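Local coordinates for takeout-like protein 1 (Epiphyas postvittana, PDB 3E8T) that probably carries small hydrophobic ligands in insects and holds a molecule of ubiquinone-8 stretched out through its interior, at residues 34-39 and 202-207; 52-57 and 97-102; 107-112 and 162-167. All coordinates share one frame; numbering follows the deposited sequence.

Contact 1 (34-39 and 202-207). With UQ8 (Ubiquinone-8), chain B.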
loop_
_atom_site.group_PDB
_atom_site.type_symbol
_atom_site.label_atom_id
_atom_site.label_comp_id
_atom_site.label_asym_id
_atom_site.label_seq_id
_atom_site.Cartn_x
_atom_site.Cartn_y
_atom_site.Cartn_z
ATOM N N HIS A 34 1.246 3.509 -21.254
ATOM C CA HIS A 34 2.582 3.138 -20.804
ATOM C C HIS A 34 2.583 1.881 -19.979
ATOM O O HIS A 34 3.632 1.499 -19.456
ATOM C CB HIS A 34 3.171 4.270 -19.967
ATOM C CG HIS A 34 3.493 5.476 -20.780
ATOM N ND1 HIS A 34 4.709 5.622 -21.403
ATOM C CD2 HIS A 34 2.728 6.505 -21.188
ATOM C CE1 HIS A 34 4.702 6.735 -22.113
ATOM N NE2 HIS A 34 3.510 7.287 -22.010
ATOM N N GLY A 35 1.424 1.251 -19.823
ATOM C CA GLY A 35 1.342 0.017 -19.050
ATOM C C GLY A 35 1.330 0.217 -17.540
ATOM O O GLY A 35 1.652 -0.723 -16.822
ATOM N N VAL A 36 0.994 1.420 -17.075
ATOM C CA VAL A 36 0.930 1.737 -15.637
ATOM C C VAL A 36 -0.525 1.751 -15.230
ATOM O O VAL A 36 -1.300 2.607 -15.668
ATOM C CB VAL A 36 1.636 3.070 -15.298
ATOM C CG1 VAL A 36 1.458 3.388 -13.828
ATOM C CG2 VAL A 36 3.112 3.009 -15.680
ATOM N N GLU A 37 -0.857 0.816 -14.354
ATOM C CA GLU A 37 -2.207 0.606 -13.914
ATOM C C GLU A 37 -2.671 1.711 -12.954
ATOM O O GLU A 37 -1.855 2.398 -12.355
ATOM C CB GLU A 37 -2.258 -0.754 -13.214
ATOM C CG GLU A 37 -1.785 -1.914 -14.113
ATOM C CD GLU A 37 -1.629 -3.258 -13.389
ATOM O OE1 GLU A 37 -0.750 -3.411 -12.503
ATOM O OE2 GLU A 37 -2.405 -4.188 -13.702
ATOM N N VAL A 38 -3.975 1.916 -12.834
ATOM C CA VAL A 38 -4.515 2.856 -11.869
ATOM C C VAL A 38 -4.204 2.360 -10.447
ATOM O O VAL A 38 -4.380 1.195 -10.123
ATOM C CB VAL A 38 -6.027 3.000 -12.023
ATOM C CG1 VAL A 38 -6.624 3.951 -10.984
ATOM C CG2 VAL A 38 -6.403 3.382 -13.454
ATOM N N MET A 39 -3.702 3.245 -9.600
ATOM C CA MET A 39 -3.351 2.896 -8.214
ATOM C C MET A 39 -4.184 3.608 -7.185
ATOM O O MET A 39 -3.966 3.432 -5.995
ATOM C CB MET A 39 -1.856 3.098 -7.970
ATOM C CG MET A 39 -1.028 2.035 -8.687
ATOM S SD MET A 39 0.683 2.428 -8.927
ATOM C CE MET A 39 0.595 3.432 -10.435
ATOM N N PHE A 202 4.809 -1.553 -6.444
ATOM C CA PHE A 202 6.214 -1.675 -6.785
ATOM C C PHE A 202 6.422 -2.073 -8.231
ATOM O O PHE A 202 7.281 -1.537 -8.934
ATOM C CB PHE A 202 6.884 -2.708 -5.860
ATOM C CG PHE A 202 8.336 -2.912 -6.125
ATOM C CD1 PHE A 202 9.270 -2.010 -5.669
ATOM C CD2 PHE A 202 8.756 -4.002 -6.853
ATOM C CE1 PHE A 202 10.612 -2.229 -5.920
ATOM C CE2 PHE A 202 10.088 -4.200 -7.106
ATOM C CZ PHE A 202 10.997 -3.315 -6.623
ATOM N N LYS A 203 5.671 -3.063 -8.700
ATOM C CA LYS A 203 5.825 -3.499 -10.071
ATOM C C LYS A 203 5.572 -2.330 -11.037
ATOM O O LYS A 203 6.269 -2.175 -12.035
ATOM C CB LYS A 203 4.891 -4.663 -10.346
ATOM C CG LYS A 203 4.966 -5.242 -11.719
ATOM C CD LYS A 203 3.916 -6.275 -11.862
ATOM C CE LYS A 203 2.568 -5.630 -12.056
ATOM N NZ LYS A 203 1.489 -6.408 -11.391
ATOM N N ASN A 204 4.562 -1.506 -10.763
ATOM C CA ASN A 204 4.246 -0.363 -11.615
ATOM C C ASN A 204 5.297 0.728 -11.582
ATOM O O ASN A 204 5.689 1.257 -12.638
ATOM C CB ASN A 204 2.858 0.147 -11.272
ATOM C CG ASN A 204 1.772 -0.683 -11.942
ATOM O OD1 ASN A 204 1.448 -0.465 -13.108
ATOM N ND2 ASN A 204 1.202 -1.636 -11.222
ATOM N N ILE A 205 5.794 1.072 -10.402
ATOM C CA ILE A 205 6.880 2.080 -10.336
ATOM C C ILE A 205 8.151 1.564 -11.023
ATOM O O ILE A 205 8.817 2.314 -11.765
ATOM C CB ILE A 205 7.197 2.533 -8.914
ATOM C CG1 ILE A 205 5.962 3.022 -8.163
ATOM C CG2 ILE A 205 8.282 3.586 -8.926
ATOM C CD1 ILE A 205 6.226 3.072 -6.597
ATOM N N LYS A 206 8.491 0.310 -10.780
ATOM C CA LYS A 206 9.642 -0.303 -11.428
ATOM C C LYS A 206 9.538 -0.238 -12.943
ATOM O O LYS A 206 10.490 0.142 -13.638
ATOM C CB LYS A 206 9.800 -1.737 -10.969
ATOM C CG LYS A 206 10.882 -2.494 -11.648
ATOM C CD LYS A 206 11.043 -3.885 -11.022
ATOM C CE LYS A 206 11.878 -4.831 -11.840
ATOM N NZ LYS A 206 13.245 -4.360 -12.117
ATOM N N HIS A 207 8.391 -0.601 -13.468
ATOM C CA HIS A 207 8.148 -0.547 -14.900
ATOM C C HIS A 207 8.299 0.860 -15.443
ATOM O O HIS A 207 8.933 1.083 -16.512
ATOM C CB HIS A 207 6.715 -1.051 -15.135
ATOM C CG HIS A 207 6.254 -0.927 -16.542
ATOM N ND1 HIS A 207 6.770 -1.684 -17.571
ATOM C CD2 HIS A 207 5.334 -0.106 -17.087
ATOM C CE1 HIS A 207 6.155 -1.343 -18.694
ATOM N NE2 HIS A 207 5.299 -0.371 -18.431
HETATM C C45 UQ8 B . -12.305 -9.963 8.801
HETATM C C44 UQ8 B . -11.427 -9.792 10.043
HETATM C C46 UQ8 B . -12.240 -10.131 11.264
HETATM C C43 UQ8 B . -10.838 -8.400 10.171
HETATM C C42 UQ8 B . -10.262 -7.909 8.834
HETATM C C41 UQ8 B . -9.001 -8.700 8.508
HETATM C C39 UQ8 B . -7.919 -7.771 8.002
HETATM C C40 UQ8 B . -7.257 -7.983 6.641
HETATM C C38 UQ8 B . -7.468 -6.759 8.806
HETATM C C37 UQ8 B . -6.488 -5.844 8.449
HETATM C C36 UQ8 B . -6.551 -4.744 9.509
HETATM C C34 UQ8 B . -5.667 -3.554 9.187
HETATM C C35 UQ8 B . -5.839 -2.449 10.008
HETATM C C33 UQ8 B . -4.811 -3.566 8.088
HETATM C C32 UQ8 B . -3.915 -2.585 7.676
HETATM C C31 UQ8 B . -3.702 -2.742 6.147
HETATM C C29 UQ8 B . -2.616 -1.833 5.590
HETATM C C30 UQ8 B . -1.260 -1.672 6.349
HETATM C C28 UQ8 B . -2.835 -1.142 4.404
HETATM C C27 UQ8 B . -1.928 -0.282 3.796
HETATM C C26 UQ8 B . -2.091 -0.272 2.269
HETATM C C24 UQ8 B . -1.258 0.850 1.641
HETATM C C25 UQ8 B . -1.640 2.324 1.859
HETATM C C23 UQ8 B . -0.153 0.530 0.882
HETATM C C22 UQ8 B . 0.711 1.416 0.231
HETATM C C21 UQ8 B . 1.905 0.674 -0.368
HETATM C C19 UQ8 B . 3.077 1.560 -0.792
HETATM C C20 UQ8 B . 4.301 0.750 -1.217
HETATM C C18 UQ8 B . 2.689 2.631 -1.822
HETATM C C17 UQ8 B . 3.914 3.429 -2.291
HETATM C C16 UQ8 B . 3.542 4.780 -2.925
HETATM C C14 UQ8 B . 4.749 5.314 -3.689
HETATM C C15 UQ8 B . 6.154 5.133 -3.084
HETATM C C13 UQ8 B . 4.608 5.930 -4.930
HETATM C C12 UQ8 B . 5.691 6.410 -5.663
HETATM C C11 UQ8 B . 5.334 7.587 -6.593
HETATM C C9 UQ8 B . 6.566 8.460 -6.895
HETATM C C10 UQ8 B . 7.888 7.736 -6.590
HETATM C C8 UQ8 B . 6.505 8.910 -8.352
HETATM C C7 UQ8 B . 7.574 8.249 -9.227
HETATM C C6 UQ8 B . 8.951 8.952 -9.149
HETATM C C1 UQ8 B . 10.111 8.177 -9.032
HETATM C C1M UQ8 B . 9.977 6.789 -8.985
HETATM C C2 UQ8 B . 11.382 8.759 -8.955
HETATM O O2 UQ8 B . 12.404 8.073 -8.856
HETATM C C3 UQ8 B . 11.514 10.137 -9.003
HETATM O O3 UQ8 B . 12.753 10.702 -8.929
HETATM C C3M UQ8 B . 13.347 10.752 -10.225
HETATM C C4 UQ8 B . 10.382 10.936 -9.111
HETATM O O4 UQ8 B . 10.533 12.293 -9.157
HETATM C C4M UQ8 B . 11.305 12.755 -8.037
HETATM C C5 UQ8 B . 9.111 10.348 -9.183
HETATM O O5 UQ8 B . 8.125 11.083 -9.290
HETATM O O HOH W 1 3.292 -2.041 -14.858
#
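The imidazole of H207 meets the 34-39 loop edge-on: NE2, which must carry a proton, donates a hydrogen bond to H34 O at 2.7 Å, almost in the ring plane, and V36 CG2 borders the same rim at CD2. The second flat group, the N204 amide, has E37 OE1 in its plane. N204 ND2 donates to E37 OE1 at 2.9 Å, nearly straight (174°), using the lone pair that faces away from the other carboxylate oxygen. E37 reaches this position because its chain is extended beyond CG (chi2 172°); K203 NZ, in one of two conformers, adds a long salt bridge to OE1. In return, N204 OD1 accepts E37 N at 2.9 Å from above the carbonyl plane, 44° out of it. Water 1 bridges OD1 and G35 O, and ND2 also bonds K200 O, giving the buried amide four partners; asparagine suits the place by offering donor and acceptor together. The contact lays the loop between helix 13-28 and strand 42-51 on the long helix 182-211, which the curved sheet wraps in this juvenile-hormone-binding-protein fold. Within the loop, G35 and V36 form a G1 beta bulge; G35 has a positive phi, and a side chain on it would run into H207 NE2. The M39 side chain runs past N204 in the opposite direction, SD 3.9 Å from N204 CB, while I205 brings CD1 within 3.5 Å of UQ8 C12.

Contact 2 (52-57 and 97-102). With UQ8 (Ubiquinone-8), chain B.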
loop_
_atom_site.group_PDB
_atom_site.type_symbol
_atom_site.label_atom_id
_atom_site.label_comp_id
_atom_site.label_asym_id
_atom_site.label_seq_id
_atom_site.Cartn_x
_atom_site.Cartn_y
_atom_site.Cartn_z
ATOM N N SER A 52 -2.795 -16.597 12.868
ATOM C CA SER A 52 -3.257 -16.383 14.216
ATOM C C SER A 52 -4.656 -16.927 14.478
ATOM O O SER A 52 -5.375 -16.407 15.313
ATOM C CB SER A 52 -3.152 -14.935 14.605
ATOM O OG SER A 52 -1.768 -14.575 14.662
ATOM N N GLY A 53 -5.032 -17.985 13.767
ATOM C CA GLY A 53 -6.343 -18.569 13.935
ATOM C C GLY A 53 -7.454 -18.022 13.035
ATOM O O GLY A 53 -8.541 -18.575 13.074
ATOM N N LEU A 54 -7.174 -16.968 12.282
ATOM C CA LEU A 54 -8.134 -16.369 11.371
ATOM C C LEU A 54 -7.875 -16.846 9.955
ATOM O O LEU A 54 -6.756 -16.701 9.451
ATOM C CB LEU A 54 -8.041 -14.829 11.408
ATOM C CG LEU A 54 -8.928 -14.101 10.419
ATOM C CD1 LEU A 54 -10.397 -14.313 10.716
ATOM C CD2 LEU A 54 -8.608 -12.577 10.459
ATOM N N GLN A 55 -8.911 -17.368 9.312
ATOM C CA GLN A 55 -8.895 -17.618 7.893
ATOM C C GLN A 55 -9.686 -16.540 7.173
ATOM O O GLN A 55 -10.867 -16.367 7.451
ATOM C CB GLN A 55 -9.481 -18.974 7.568
ATOM C CG GLN A 55 -8.636 -20.119 8.112
ATOM C CD GLN A 55 -8.886 -20.432 9.560
ATOM O OE1 GLN A 55 -10.011 -20.588 9.991
ATOM N NE2 GLN A 55 -7.800 -20.502 10.342
ATOM N N PHE A 56 -9.029 -15.803 6.287
ATOM C CA PHE A 56 -9.616 -14.646 5.635
ATOM C C PHE A 56 -9.364 -14.682 4.147
ATOM O O PHE A 56 -8.281 -15.064 3.719
ATOM C CB PHE A 56 -8.947 -13.393 6.206
ATOM C CG PHE A 56 -9.491 -12.094 5.687
ATOM C CD1 PHE A 56 -10.650 -11.545 6.211
ATOM C CD2 PHE A 56 -8.797 -11.413 4.664
ATOM C CE1 PHE A 56 -11.136 -10.275 5.665
ATOM C CE2 PHE A 56 -9.263 -10.195 4.177
ATOM C CZ PHE A 56 -10.410 -9.675 4.689
ATOM N N THR A 57 -10.366 -14.281 3.365
ATOM C CA THR A 57 -10.193 -14.082 1.949
ATOM C C THR A 57 -10.750 -12.713 1.568
ATOM O O THR A 57 -11.717 -12.226 2.182
ATOM C CB THR A 57 -10.872 -15.156 1.109
ATOM O OG1 THR A 57 -12.281 -15.027 1.185
ATOM C CG2 THR A 57 -10.454 -16.547 1.515
ATOM N N TYR A 97 -15.369 -10.230 1.308
ATOM C CA TYR A 97 -14.543 -11.008 2.232
ATOM C C TYR A 97 -15.244 -12.277 2.673
ATOM O O TYR A 97 -16.461 -12.397 2.624
ATOM C CB TYR A 97 -14.201 -10.176 3.532
ATOM C CG TYR A 97 -15.301 -10.196 4.560
ATOM C CD1 TYR A 97 -15.252 -11.078 5.607
ATOM C CD2 TYR A 97 -16.424 -9.423 4.433
ATOM C CE1 TYR A 97 -16.299 -11.217 6.452
ATOM C CE2 TYR A 97 -17.485 -9.589 5.282
ATOM C CZ TYR A 97 -17.412 -10.499 6.283
ATOM O OH TYR A 97 -18.468 -10.696 7.131
ATOM N N THR A 98 -14.396 -13.204 3.124
ATOM C CA THR A 98 -14.875 -14.307 3.940
ATOM C C THR A 98 -13.997 -14.395 5.165
ATOM O O THR A 98 -12.810 -14.041 5.118
ATOM C CB THR A 98 -14.967 -15.672 3.242
ATOM O OG1 THR A 98 -13.659 -16.187 3.024
ATOM C CG2 THR A 98 -15.758 -15.607 1.949
ATOM N N ALA A 99 -14.579 -14.844 6.268
ATOM C CA ALA A 99 -13.846 -15.029 7.496
ATOM C C ALA A 99 -14.314 -16.321 8.162
ATOM O O ALA A 99 -15.513 -16.639 8.202
ATOM C CB ALA A 99 -14.066 -13.834 8.419
ATOM N N GLY A 100 -13.361 -17.009 8.807
ATOM C CA GLY A 100 -13.645 -18.165 9.593
ATOM C C GLY A 100 -12.576 -18.325 10.664
ATOM O O GLY A 100 -11.537 -17.674 10.608
ATOM N N GLY A 101 -12.817 -19.211 11.613
ATOM C CA GLY A 101 -11.844 -19.448 12.666
ATOM C C GLY A 101 -12.137 -18.517 13.836
ATOM O O GLY A 101 -13.255 -18.438 14.369
ATOM N N ARG A 102 -11.138 -17.740 14.217
ATOM C CA ARG A 102 -11.293 -16.827 15.330
ATOM C C ARG A 102 -10.515 -15.560 15.073
ATOM O O ARG A 102 -9.553 -15.532 14.302
ATOM C CB ARG A 102 -10.819 -17.366 16.632
ATOM C CG ARG A 102 -9.458 -17.753 16.629
ATOM C CD ARG A 102 -8.939 -18.303 18.039
ATOM N NE ARG A 102 -7.572 -18.798 17.880
ATOM C CZ ARG A 102 -6.474 -18.062 17.903
ATOM N NH1 ARG A 102 -6.489 -16.787 18.250
ATOM N NH2 ARG A 102 -5.293 -18.644 17.662
HETATM C C45 UQ8 B . -12.305 -9.963 8.801
HETATM C C44 UQ8 B . -11.427 -9.792 10.043
HETATM C C46 UQ8 B . -12.240 -10.131 11.264
HETATM C C43 UQ8 B . -10.838 -8.400 10.171
HETATM C C42 UQ8 B . -10.262 -7.909 8.834
HETATM C C41 UQ8 B . -9.001 -8.700 8.508
HETATM C C39 UQ8 B . -7.919 -7.771 8.002
HETATM C C40 UQ8 B . -7.257 -7.983 6.641
HETATM C C38 UQ8 B . -7.468 -6.759 8.806
HETATM C C37 UQ8 B . -6.488 -5.844 8.449
HETATM C C36 UQ8 B . -6.551 -4.744 9.509
HETATM C C34 UQ8 B . -5.667 -3.554 9.187
HETATM C C35 UQ8 B . -5.839 -2.449 10.008
HETATM C C33 UQ8 B . -4.811 -3.566 8.088
HETATM C C32 UQ8 B . -3.915 -2.585 7.676
HETATM C C31 UQ8 B . -3.702 -2.742 6.147
HETATM C C29 UQ8 B . -2.616 -1.833 5.590
HETATM C C30 UQ8 B . -1.260 -1.672 6.349
HETATM C C28 UQ8 B . -2.835 -1.142 4.404
HETATM C C27 UQ8 B . -1.928 -0.282 3.796
HETATM C C26 UQ8 B . -2.091 -0.272 2.269
HETATM C C24 UQ8 B . -1.258 0.850 1.641
HETATM C C25 UQ8 B . -1.640 2.324 1.859
HETATM C C23 UQ8 B . -0.153 0.530 0.882
HETATM C C22 UQ8 B . 0.711 1.416 0.231
HETATM C C21 UQ8 B . 1.905 0.674 -0.368
HETATM C C19 UQ8 B . 3.077 1.560 -0.792
HETATM C C20 UQ8 B . 4.301 0.750 -1.217
HETATM C C18 UQ8 B . 2.689 2.631 -1.822
HETATM C C17 UQ8 B . 3.914 3.429 -2.291
HETATM C C16 UQ8 B . 3.542 4.780 -2.925
HETATM C C14 UQ8 B . 4.749 5.314 -3.689
HETATM C C15 UQ8 B . 6.154 5.133 -3.084
HETATM C C13 UQ8 B . 4.608 5.930 -4.930
HETATM C C12 UQ8 B . 5.691 6.410 -5.663
HETATM C C11 UQ8 B . 5.334 7.587 -6.593
HETATM C C9 UQ8 B . 6.566 8.460 -6.895
HETATM C C10 UQ8 B . 7.888 7.736 -6.590
HETATM C C8 UQ8 B . 6.505 8.910 -8.352
HETATM C C7 UQ8 B . 7.574 8.249 -9.227
HETATM C C6 UQ8 B . 8.951 8.952 -9.149
HETATM C C1 UQ8 B . 10.111 8.177 -9.032
HETATM C C1M UQ8 B . 9.977 6.789 -8.985
HETATM C C2 UQ8 B . 11.382 8.759 -8.955
HETATM O O2 UQ8 B . 12.404 8.073 -8.856
HETATM C C3 UQ8 B . 11.514 10.137 -9.003
HETATM O O3 UQ8 B . 12.753 10.702 -8.929
HETATM C C3M UQ8 B . 13.347 10.752 -10.225
HETATM C C4 UQ8 B . 10.382 10.936 -9.111
HETATM O O4 UQ8 B . 10.533 12.293 -9.157
HETATM C C4M UQ8 B . 11.305 12.755 -8.037
HETATM C C5 UQ8 B . 9.111 10.348 -9.183
HETATM O O5 UQ8 B . 8.125 11.083 -9.290
HETATM O O HOH W 2 -7.180 -14.465 15.308
HETATM O O HOH W 3 -12.353 -17.462 5.158
#
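F56 and Y97 cross at about a right angle, F56 CE1 resting 3.7 Å from Y97 CB. CG of F56 is anti to the backbone N (chi1 -177°), and the ring rises from the strand to meet the isoprenoid tail: UQ8 C40 and C41 lie over one face, and UQ8 C45 is 3.4 Å from CE1. A flat aromatic ring suits the lining of a greasy pocket, and L54 CD2 adds an aliphatic touch at UQ8 C44. On the opposite face of the sheet, T57 and T98 cross obliquely. In both threonines OG1 sits between the backbone N and the carbonyl carbon, which turns the hydroxyls to one another at 2.6 Å in a hydrogen bond whose donor is undecided. Behind these side chains runs an antiparallel ladder, with hydrogen-bonded pairs Q55-G100 and T57-T98, joining the outer ends of hairpin strands 54-77 and 82-100 in the curled sheet of this fold. F56 with A99 is a non-hydrogen-bonded pair, and the small A99 fits at the edge of the Y97 ring. At the corner, a side chain on G101 would strike G53 O. R102 N bonds that same G53 O at 3.0 Å, while its extended side chain lays one guanidinium face over S52 O and G53 CA; NH1 is hydrogen-bonded to L104 O. Water 2 donates to both S52 O and R102 O, at 2.7 and 2.8 Å.

Contact 3 (107-112 and 162-167)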
loop_
_atom_site.group_PDB
_atom_site.type_symbol
_atom_site.label_atom_id
_atom_site.label_comp_id
_atom_site.label_asym_id
_atom_site.label_seq_id
_atom_site.Cartn_x
_atom_site.Cartn_y
_atom_site.Cartn_z
ATOM N N PRO A 107 -14.769 -16.355 18.282
ATOM C CA PRO A 107 -15.032 -17.046 17.031
ATOM C C PRO A 107 -15.591 -16.083 15.977
ATOM O O PRO A 107 -16.326 -15.140 16.346
ATOM C CB PRO A 107 -16.052 -18.113 17.418
ATOM C CG PRO A 107 -16.080 -18.121 18.887
ATOM C CD PRO A 107 -15.567 -16.839 19.403
ATOM N N ILE A 108 -15.334 -16.389 14.711
ATOM C CA ILE A 108 -15.885 -15.565 13.628
ATOM C C ILE A 108 -16.314 -16.437 12.493
ATOM O O ILE A 108 -15.657 -17.400 12.148
ATOM C CB ILE A 108 -14.877 -14.459 13.167
ATOM C CG1 ILE A 108 -15.550 -13.433 12.264
ATOM C CG2 ILE A 108 -13.615 -15.095 12.526
ATOM C CD1 ILE A 108 -14.748 -12.175 12.081
ATOM N N THR A 109 -17.424 -16.022 11.868
ATOM C CA THR A 109 -17.739 -16.472 10.516
ATOM C C THR A 109 -18.374 -15.281 9.802
ATOM O O THR A 109 -19.077 -14.481 10.399
ATOM C CB THR A 109 -18.706 -17.657 10.417
ATOM O OG1 THR A 109 -19.964 -17.305 11.023
ATOM C CG2 THR A 109 -18.107 -18.962 10.966
ATOM N N GLY A 110 -18.100 -15.179 8.506
ATOM C CA GLY A 110 -18.769 -14.164 7.709
ATOM C C GLY A 110 -18.480 -14.351 6.248
ATOM O O GLY A 110 -17.491 -14.954 5.876
ATOM N N ASP A 111 -19.348 -13.803 5.413
ATOM C CA ASP A 111 -19.202 -13.829 3.961
ATOM C C ASP A 111 -20.019 -12.680 3.418
ATOM O O ASP A 111 -21.234 -12.728 3.400
ATOM C CB ASP A 111 -19.732 -15.150 3.414
ATOM C CG ASP A 111 -19.490 -15.319 1.925
ATOM O OD1 ASP A 111 -19.323 -14.322 1.223
ATOM O OD2 ASP A 111 -19.456 -16.480 1.437
ATOM N N GLY A 112 -19.324 -11.616 3.063
ATOM C CA GLY A 112 -20.004 -10.394 2.751
ATOM C C GLY A 112 -19.096 -9.326 2.215
ATOM O O GLY A 112 -18.094 -9.643 1.587
ATOM N N ASN A 162 -22.836 -9.336 6.794
ATOM C CA ASN A 162 -23.165 -10.754 6.903
ATOM C C ASN A 162 -22.142 -11.527 7.706
ATOM O O ASN A 162 -21.806 -12.677 7.382
ATOM C CB ASN A 162 -23.338 -11.366 5.544
ATOM C CG ASN A 162 -23.998 -12.745 5.589
ATOM O OD1 ASN A 162 -24.926 -12.950 6.374
ATOM N ND2 ASN A 162 -23.547 -13.647 4.745
ATOM N N LEU A 163 -21.741 -10.958 8.845
ATOM C CA LEU A 163 -21.147 -11.786 9.888
ATOM C C LEU A 163 -22.238 -12.656 10.492
ATOM O O LEU A 163 -23.388 -12.244 10.637
ATOM C CB LEU A 163 -20.569 -10.903 11.009
ATOM C CG LEU A 163 -19.328 -10.060 10.651
ATOM C CD1 LEU A 163 -19.116 -9.025 11.718
ATOM C CD2 LEU A 163 -18.101 -10.973 10.489
ATOM N N PHE A 164 -21.850 -13.854 10.893
ATOM C CA PHE A 164 -22.687 -14.709 11.748
ATOM C C PHE A 164 -24.073 -14.948 11.198
ATOM O O PHE A 164 -25.083 -14.899 11.922
ATOM C CB PHE A 164 -22.816 -14.170 13.185
ATOM C CG PHE A 164 -21.476 -13.987 13.854
ATOM C CD1 PHE A 164 -20.735 -15.062 14.239
ATOM C CD2 PHE A 164 -20.945 -12.735 14.018
ATOM C CE1 PHE A 164 -19.472 -14.895 14.775
ATOM C CE2 PHE A 164 -19.729 -12.565 14.574
ATOM C CZ PHE A 164 -18.975 -13.637 14.956
ATOM N N ASN A 165 -24.133 -15.196 9.910
ATOM C CA ASN A 165 -25.430 -15.576 9.324
ATOM C C ASN A 165 -26.468 -14.505 9.479
ATOM O O ASN A 165 -27.665 -14.793 9.518
ATOM C CB ASN A 165 -25.964 -16.903 9.932
ATOM C CG ASN A 165 -24.840 -17.977 10.099
ATOM O OD1 ASN A 165 -24.362 -18.312 11.227
ATOM N ND2 ASN A 165 -24.418 -18.508 8.987
ATOM N N GLY A 166 -26.044 -13.261 9.542
ATOM C CA GLY A 166 -26.993 -12.166 9.672
ATOM C C GLY A 166 -27.461 -11.842 11.069
ATOM O O GLY A 166 -28.342 -10.993 11.258
ATOM N N ASN A 167 -26.892 -12.503 12.088
ATOM C CA ASN A 167 -27.326 -12.286 13.449
ATOM C C ASN A 167 -26.851 -10.950 14.005
ATOM O O ASN A 167 -25.649 -10.731 14.180
ATOM C CB ASN A 167 -26.802 -13.438 14.328
ATOM C CG ASN A 167 -27.282 -13.385 15.730
ATOM O OD1 ASN A 167 -26.865 -12.624 16.549
ATOM N ND2 ASN A 167 -28.254 -14.256 16.006
#
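CG of F164 stands beside the backbone N (chi1 -57°), which swings the ring back to strand 106-111 although its CB points away from that strand; in N162, CG anti to the backbone N (chi1 -166°) directs the amide at D111. Together they fasten the loop between strand 155-160 and helix 168-180 to the edge of the curled antiparallel sheet, where G110 and L163 make a single backbone bridge. T109 O sits over the centre of one face of the F164 ring, and P107 O approaches its edge, 3.3 Å from CZ. The T109 carbonyl also accepts F164 N at 2.9 Å, and the ring covers this bonded oxygen; phenylalanine suits the place because its other neighbours, I108, L170 and M174, are apolar. An alanine here would be likely to uncover T109 O and P107 O on the strand and open a gap toward L170 and M174 of helix 168-180. The absence of a side chain at G110 suits the close bridge, since a CB would collide with L163 CD2. That same methyl packs against I108 CD1 at 3.9 Å, a buried apolar pair beside the tail end of the ubiquinone pocket, for I108 also touches the ligand. Further along, D111 N makes a weak bond to N162 O, 3.3 Å long. The stronger link runs the other way: N162 ND2 donates to D111 O at 2.8 Å, with the oxygen close to the amide plane.

Overall arrangement
Contacts 2 and 3 are neighbours, their centres about 11 Å apart, and share the sheet: Y97 N and G112 O, like G101 O and I108 N, make probable backbone hydrogen bonds between them. Contact 1 stands apart near the quinone head, its centre about 31 Å from that of contact 2. None is wholly core: each mixes buried residues with exposed ones, and contact 3 lies farthest from the chain's centre. Contact 1 ties loop to helix through polar helix side chains that bond mainly to loop backbone, contact 2 strand to strand through a regular ladder, contact 3 loop to strand by one bridge and ring packing. Each nevertheless lends the ubiquinone pocket at least one apolar side chain.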